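PDB 2EWC: translation initiation inhibitor from Streptococcus pyogenes, which is of unknown function but belongs to the YjgF family and may act as an inhibitor of translation initiation. Local coordinates for residues 37-42 against 80-85; 43-48 against 110-115. All blocks are in the same frame, centred on the assembly; numbering follows the deposited sequence.

The two contacts illustrate how one helix can serve two layers at once, since both draw on helix 38-54. Contact 1 sets its first turn beside helix 76-87; the centre of contact 1 is about 12 Å from the centre of the chain, with buried Ile42 and Met82 next to a charged fringe of Glu39 and Lys81. Contact 2, the following six residues against strand 112-119, has its centre about 6 Å from the centre of the chain and joins four buried apolar side chains. The contact centres are about 9 Å apart, and Gln41 OE1 of the first probably takes a hydrogen bond from Leu111 N of the second. Helix-to-helix packing thus passes into helix-to-sheet packing.

Contact 1 of 2, residues 37-42 against 80-85; sequences DIESQI and EKMIKE
Met82, a selenomethionine in this crystal, reaches across from helix 76-87 to meet Glu39 and Ile42 of helix 38-54. Its SE lies 3.6 Å from Glu39 CG, and the two side chains cross at about a right angle, with the selenium against the aliphatic part of the glutamate. Bends at chi2 and chi3 fold the Met82 chain, while Glu39 holds CG anti to the backbone N (chi1 -166°) and stretches on past the selenium. One turn further along the same helix, the methyl CG2 of Ile42 sits 4.0 Å from Met82 CB, a looser apolar touch at the root of the side chain. At the more exposed side, Glu39 OE2 and Lys81 NZ are 4.5 Å apart, opposite charges near each other but too far for a salt bridge. Behind this first shell, Asp37 is the N-cap of helix 38-54. Asp37 OD1 accepts from Ser40 N at 3.0 Å, nearly along the C-O axis, a capping bond that ties the side chain to the first turn. A further bond from Ser40 OG is doubtful, since that serine has two conformers. Val78 of helix 76-87 also touches Glu39 and Ile42. On the far flank, Glu80 makes a salt bridge to Arg13 of a second subunit. Such side-by-side packing joins the two helices that cover one face of the sheet in the YjgF fold.

Contact 2 of 2, residues 43-48 against 110-115; sequences NGAFDE and LLFQVD
Ala45 points its single methyl from helix 43-48 at the edge of the Phe112 ring, with Ala45 CB close to the ring plane and 3.6 Å from Phe112 CE2. The approach is therefore to the rim of the aromatic, and Phe112 CD2 lies almost as near to Ala45 CB, at 3.7 Å. Phe112 holds CG anti to the backbone N (chi1 -179°), which sends the ring from the strand up to the helix. The same Ala45 CB also meets Val114 CG1 at 3.7 Å, so this small residue lies against two side chains that rise from alternate positions on one face of the strand. With Ala45 CA only 6.2 Å from Gln113 CA, helix and strand come close together. Their short axes pass 8.0 Å apart at a crossing angle of -28°, both running in much the same direction: this is the alpha/beta layering of the YjgF fold, in which helices pack on one side of a mixed sheet. Phe46 completes the set from the flank. The Phe46 and Val114 side chains cross at about a right angle, and Phe46 CD1 stands 4.1 Å from Val114 CG1, an oblique approach to the ring. The valine thus presents one methyl to both neighbouring helix residues. Beyond them, Met66 of the adjacent strand touches both Phe46 and Val114, and Phe70 meets Phe112 edge-to-face. Further along strand 112-119, Asp115 OD1 forms a salt bridge with Lys95 of a third subunit.

Contact 1 of 2, residues 37-42 against 80-85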
loop_
_atom_site.group_PDB
_atom_site.type_symbol
_atom_site.label_atom_id
_atom_site.label_comp_id
_atom_site.label_asym_id
_atom_site.label_seq_id
_atom_site.Cartn_x
_atom_site.Cartn_y
_atom_site.Cartn_z
ATOM N N ASP B 37 31.822 30.919 7.656
ATOM C CA ASP B 37 31.296 29.646 7.133
ATOM C C ASP B 37 29.905 29.282 7.684
ATOM O O ASP B 37 29.464 29.843 8.674
ATOM C CB ASP B 37 32.317 28.501 7.328
ATOM C CG ASP B 37 32.567 28.156 8.799
ATOM O OD1 ASP B 37 31.751 28.473 9.688
ATOM O OD2 ASP B 37 33.604 27.526 9.079
ATOM N N ILE B 38 29.218 28.335 7.047
ATOM C CA ILE B 38 27.842 28.023 7.459
ATOM C C ILE B 38 27.670 27.823 8.976
ATOM O O ILE B 38 26.782 28.413 9.546
ATOM C CB ILE B 38 27.193 26.850 6.658
ATOM C CG1 ILE B 38 25.736 26.654 7.087
ATOM C CG2 ILE B 38 28.055 25.537 6.762
ATOM C CD1 ILE B 38 24.780 27.839 6.732
ATOM N N GLU B 39 28.523 27.015 9.613
ATOM C CA GLU B 39 28.367 26.738 11.047
ATOM C C GLU B 39 28.441 28.037 11.855
ATOM O O GLU B 39 27.635 28.254 12.765
ATOM C CB GLU B 39 29.404 25.717 11.540
ATOM C CG GLU B 39 29.108 25.118 12.914
ATOM C CD GLU B 39 30.215 24.163 13.379
ATOM O OE1 GLU B 39 30.881 24.472 14.395
ATOM O OE2 GLU B 39 30.448 23.117 12.707
ATOM N N SER B 40 29.396 28.899 11.499
ATOM C CA SER B 40 29.592 30.179 12.183
ATOM C C SER B 40 28.428 31.148 11.980
ATOM O O SER B 40 28.106 31.925 12.881
ATOM C CB SER B 40 30.896 30.840 11.741
ATOM O OG SER B 40 31.994 29.954 11.890
ATOM N N GLN B 41 27.802 31.110 10.802
ATOM C CA GLN B 41 26.665 32.008 10.519
ATOM C C GLN B 41 25.439 31.533 11.248
ATOM O O GLN B 41 24.619 32.340 11.647
ATOM C CB GLN B 41 26.385 32.150 9.019
ATOM C CG GLN B 41 27.472 32.896 8.307
ATOM C CD GLN B 41 27.063 33.367 6.944
ATOM O OE1 GLN B 41 25.877 33.496 6.642
ATOM N NE2 GLN B 41 28.048 33.639 6.103
ATOM N N ILE B 42 25.325 30.215 11.408
ATOM C CA ILE B 42 24.258 29.627 12.194
ATOM C C ILE B 42 24.405 30.021 13.676
ATOM O O ILE B 42 23.439 30.506 14.277
ATOM C CB ILE B 42 24.172 28.095 12.018
ATOM C CG1 ILE B 42 23.780 27.755 10.561
ATOM C CG2 ILE B 42 23.146 27.501 13.022
ATOM C CD1 ILE B 42 24.011 26.303 10.172
ATOM N N GLU B 80 21.234 21.407 12.733
ATOM C CA GLU B 80 20.720 20.459 13.715
ATOM C C GLU B 80 21.733 20.142 14.806
ATOM O O GLU B 80 21.348 20.017 15.980
ATOM C CB GLU B 80 20.283 19.164 13.045
ATOM C CG GLU B 80 18.920 19.300 12.396
ATOM C CD GLU B 80 18.435 18.000 11.796
ATOM O OE1 GLU B 80 19.228 17.036 11.714
ATOM O OE2 GLU B 80 17.255 17.947 11.406
ATOM N N LYS B 81 23.008 20.009 14.417
ATOM C CA LYS B 81 24.113 19.827 15.367
ATOM C C LYS B 81 24.211 21.019 16.329
ATOM O O LYS B 81 24.385 20.848 17.534
ATOM C CB LYS B 81 25.459 19.643 14.632
ATOM C CG LYS B 81 26.668 19.557 15.576
ATOM C CD LYS B 81 28.054 19.501 14.849
ATOM C CE LYS B 81 29.180 19.407 15.910
ATOM N NZ LYS B 81 30.571 19.457 15.362
HETATM N N MSE B 82 24.105 22.222 15.775
HETATM C CA MSE B 82 24.223 23.451 16.549
HETATM C C MSE B 82 23.023 23.663 17.479
HETATM O O MSE B 82 23.164 24.187 18.587
HETATM C CB MSE B 82 24.361 24.635 15.590
HETATM C CG MSE B 82 25.619 25.458 15.794
HETATM SE SE MSE B 82 27.215 24.554 15.906
HETATM C CE MSE B 82 27.007 23.522 17.310
ATOM N N ILE B 83 21.847 23.254 17.013
ATOM C CA ILE B 83 20.630 23.288 17.814
ATOM C C ILE B 83 20.783 22.394 19.062
ATOM O O ILE B 83 20.495 22.818 20.185
ATOM C CB ILE B 83 19.409 22.886 16.973
ATOM C CG1 ILE B 83 19.015 24.055 16.053
ATOM C CG2 ILE B 83 18.209 22.481 17.874
ATOM C CD1 ILE B 83 17.915 23.698 15.048
ATOM N N LYS B 84 21.284 21.178 18.853
ATOM C CA LYS B 84 21.404 20.218 19.935
ATOM C C LYS B 84 22.384 20.715 20.997
ATOM O O LYS B 84 22.137 20.548 22.180
ATOM C CB LYS B 84 21.710 18.815 19.405
ATOM C CG LYS B 84 20.503 18.272 18.640
ATOM C CD LYS B 84 20.577 16.823 18.325
ATOM C CE LYS B 84 21.064 16.590 16.929
ATOM N NZ LYS B 84 21.590 15.192 16.821
ATOM N N GLU B 85 23.437 21.406 20.565
ATOM C CA GLU B 85 24.406 22.009 21.490
ATOM C C GLU B 85 23.888 23.257 22.231
ATOM O O GLU B 85 24.260 23.501 23.378
ATOM C CB GLU B 85 25.714 22.326 20.758
ATOM C CG GLU B 85 26.497 21.075 20.282
ATOM C CD GLU B 85 27.788 21.431 19.527
ATOM O OE1 GLU B 85 28.116 22.649 19.491
ATOM O OE2 GLU B 85 28.462 20.514 18.971
#

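Contact 2 of 2, residues 43-48 against 110-115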
loop_
_atom_site.group_PDB
_atom_site.type_symbol
_atom_site.label_atom_id
_atom_site.label_comp_id
_atom_site.label_asym_id
_atom_site.label_seq_id
_atom_site.Cartn_x
_atom_site.Cartn_y
_atom_site.Cartn_z
ATOM N N ASN B 43 25.603 29.843 14.244
ATOM C CA ASN B 43 25.891 30.357 15.604
ATOM C C ASN B 43 25.694 31.866 15.750
ATOM O O ASN B 43 25.176 32.319 16.756
ATOM C CB ASN B 43 27.295 29.974 16.070
ATOM C CG ASN B 43 27.390 28.513 16.486
ATOM O OD1 ASN B 43 28.335 27.801 16.115
ATOM N ND2 ASN B 43 26.402 28.053 17.239
ATOM N N GLY B 44 26.119 32.630 14.752
ATOM C CA GLY B 44 25.903 34.060 14.734
ATOM C C GLY B 44 24.418 34.405 14.721
ATOM O O GLY B 44 23.990 35.316 15.413
ATOM N N ALA B 45 23.621 33.684 13.940
ATOM C CA ALA B 45 22.203 33.984 13.903
ATOM C C ALA B 45 21.586 33.715 15.282
ATOM O O ALA B 45 20.798 34.517 15.768
ATOM C CB ALA B 45 21.529 33.181 12.849
ATOM N N PHE B 46 21.958 32.595 15.910
ATOM C CA PHE B 46 21.398 32.216 17.199
ATOM C C PHE B 46 21.886 33.141 18.332
ATOM O O PHE B 46 21.167 33.329 19.322
ATOM C CB PHE B 46 21.717 30.759 17.547
ATOM C CG PHE B 46 20.936 29.733 16.743
ATOM C CD1 PHE B 46 19.626 29.964 16.354
ATOM C CD2 PHE B 46 21.506 28.498 16.445
ATOM C CE1 PHE B 46 18.904 28.996 15.639
ATOM C CE2 PHE B 46 20.784 27.525 15.733
ATOM C CZ PHE B 46 19.486 27.782 15.333
ATOM N N ASP B 47 23.103 33.688 18.194
ATOM C CA ASP B 47 23.599 34.716 19.123
ATOM C C ASP B 47 22.713 35.971 19.057
ATOM O O ASP B 47 22.405 36.552 20.112
ATOM C CB ASP B 47 25.038 35.132 18.813
ATOM C CG ASP B 47 26.084 34.048 19.127
ATOM O OD1 ASP B 47 25.797 33.072 19.871
ATOM O OD2 ASP B 47 27.239 34.208 18.637
ATOM N N GLU B 48 22.321 36.406 17.849
ATOM C CA GLU B 48 21.387 37.537 17.724
ATOM C C GLU B 48 20.032 37.207 18.351
ATOM O O GLU B 48 19.466 38.043 19.075
ATOM C CB GLU B 48 21.178 38.013 16.278
ATOM C CG GLU B 48 21.785 39.414 15.938
ATOM C CD GLU B 48 20.916 40.277 14.961
ATOM O OE1 GLU B 48 20.425 39.787 13.880
ATOM O OE2 GLU B 48 20.758 41.483 15.263
ATOM N N LEU B 110 26.283 35.810 2.405
ATOM C CA LEU B 110 25.298 35.481 3.432
ATOM C C LEU B 110 24.710 34.112 3.148
ATOM O O LEU B 110 24.256 33.868 2.021
ATOM C CB LEU B 110 24.177 36.522 3.460
ATOM C CG LEU B 110 22.935 36.233 4.323
ATOM C CD1 LEU B 110 23.284 36.192 5.854
ATOM C CD2 LEU B 110 21.870 37.299 4.037
ATOM N N LEU B 111 24.711 33.224 4.147
ATOM C CA LEU B 111 24.270 31.840 3.961
ATOM C C LEU B 111 23.031 31.428 4.741
ATOM O O LEU B 111 22.426 30.397 4.441
ATOM C CB LEU B 111 25.420 30.859 4.297
ATOM C CG LEU B 111 26.775 31.127 3.615
ATOM C CD1 LEU B 111 27.942 30.327 4.248
ATOM C CD2 LEU B 111 26.716 30.925 2.057
ATOM N N PHE B 112 22.659 32.204 5.757
ATOM C CA PHE B 112 21.691 31.726 6.737
ATOM C C PHE B 112 21.031 32.865 7.514
ATOM O O PHE B 112 21.691 33.847 7.869
ATOM C CB PHE B 112 22.394 30.764 7.699
ATOM C CG PHE B 112 21.496 30.191 8.754
ATOM C CD1 PHE B 112 20.671 29.100 8.469
ATOM C CD2 PHE B 112 21.456 30.756 10.022
ATOM C CE1 PHE B 112 19.819 28.565 9.448
ATOM C CE2 PHE B 112 20.606 30.241 11.009
ATOM C CZ PHE B 112 19.793 29.123 10.716
ATOM N N GLN B 113 19.728 32.733 7.748
ATOM C CA GLN B 113 18.980 33.640 8.619
ATOM C C GLN B 113 18.024 32.783 9.411
ATOM O O GLN B 113 17.689 31.682 8.977
ATOM C CB GLN B 113 18.168 34.659 7.832
ATOM C CG GLN B 113 18.977 35.654 7.011
ATOM C CD GLN B 113 18.083 36.705 6.350
ATOM O OE1 GLN B 113 16.872 36.522 6.248
ATOM N NE2 GLN B 113 18.687 37.801 5.876
ATOM N N VAL B 114 17.602 33.274 10.576
ATOM C CA VAL B 114 16.574 32.589 11.336
ATOM C C VAL B 114 15.597 33.610 11.931
ATOM O O VAL B 114 15.966 34.737 12.200
ATOM C CB VAL B 114 17.188 31.627 12.391
ATOM C CG1 VAL B 114 17.942 32.393 13.533
ATOM C CG2 VAL B 114 16.135 30.690 12.926
ATOM N N ASP B 115 14.331 33.233 12.058
ATOM C CA ASP B 115 13.394 34.038 12.815
ATOM C C ASP B 115 12.611 33.118 13.738
ATOM O O ASP B 115 12.873 31.916 13.785
ATOM C CB ASP B 115 12.508 34.881 11.880
ATOM C CG ASP B 115 11.314 34.113 11.314
ATOM O OD1 ASP B 115 10.350 34.778 10.847
ATOM O OD2 ASP B 115 11.308 32.860 11.335
#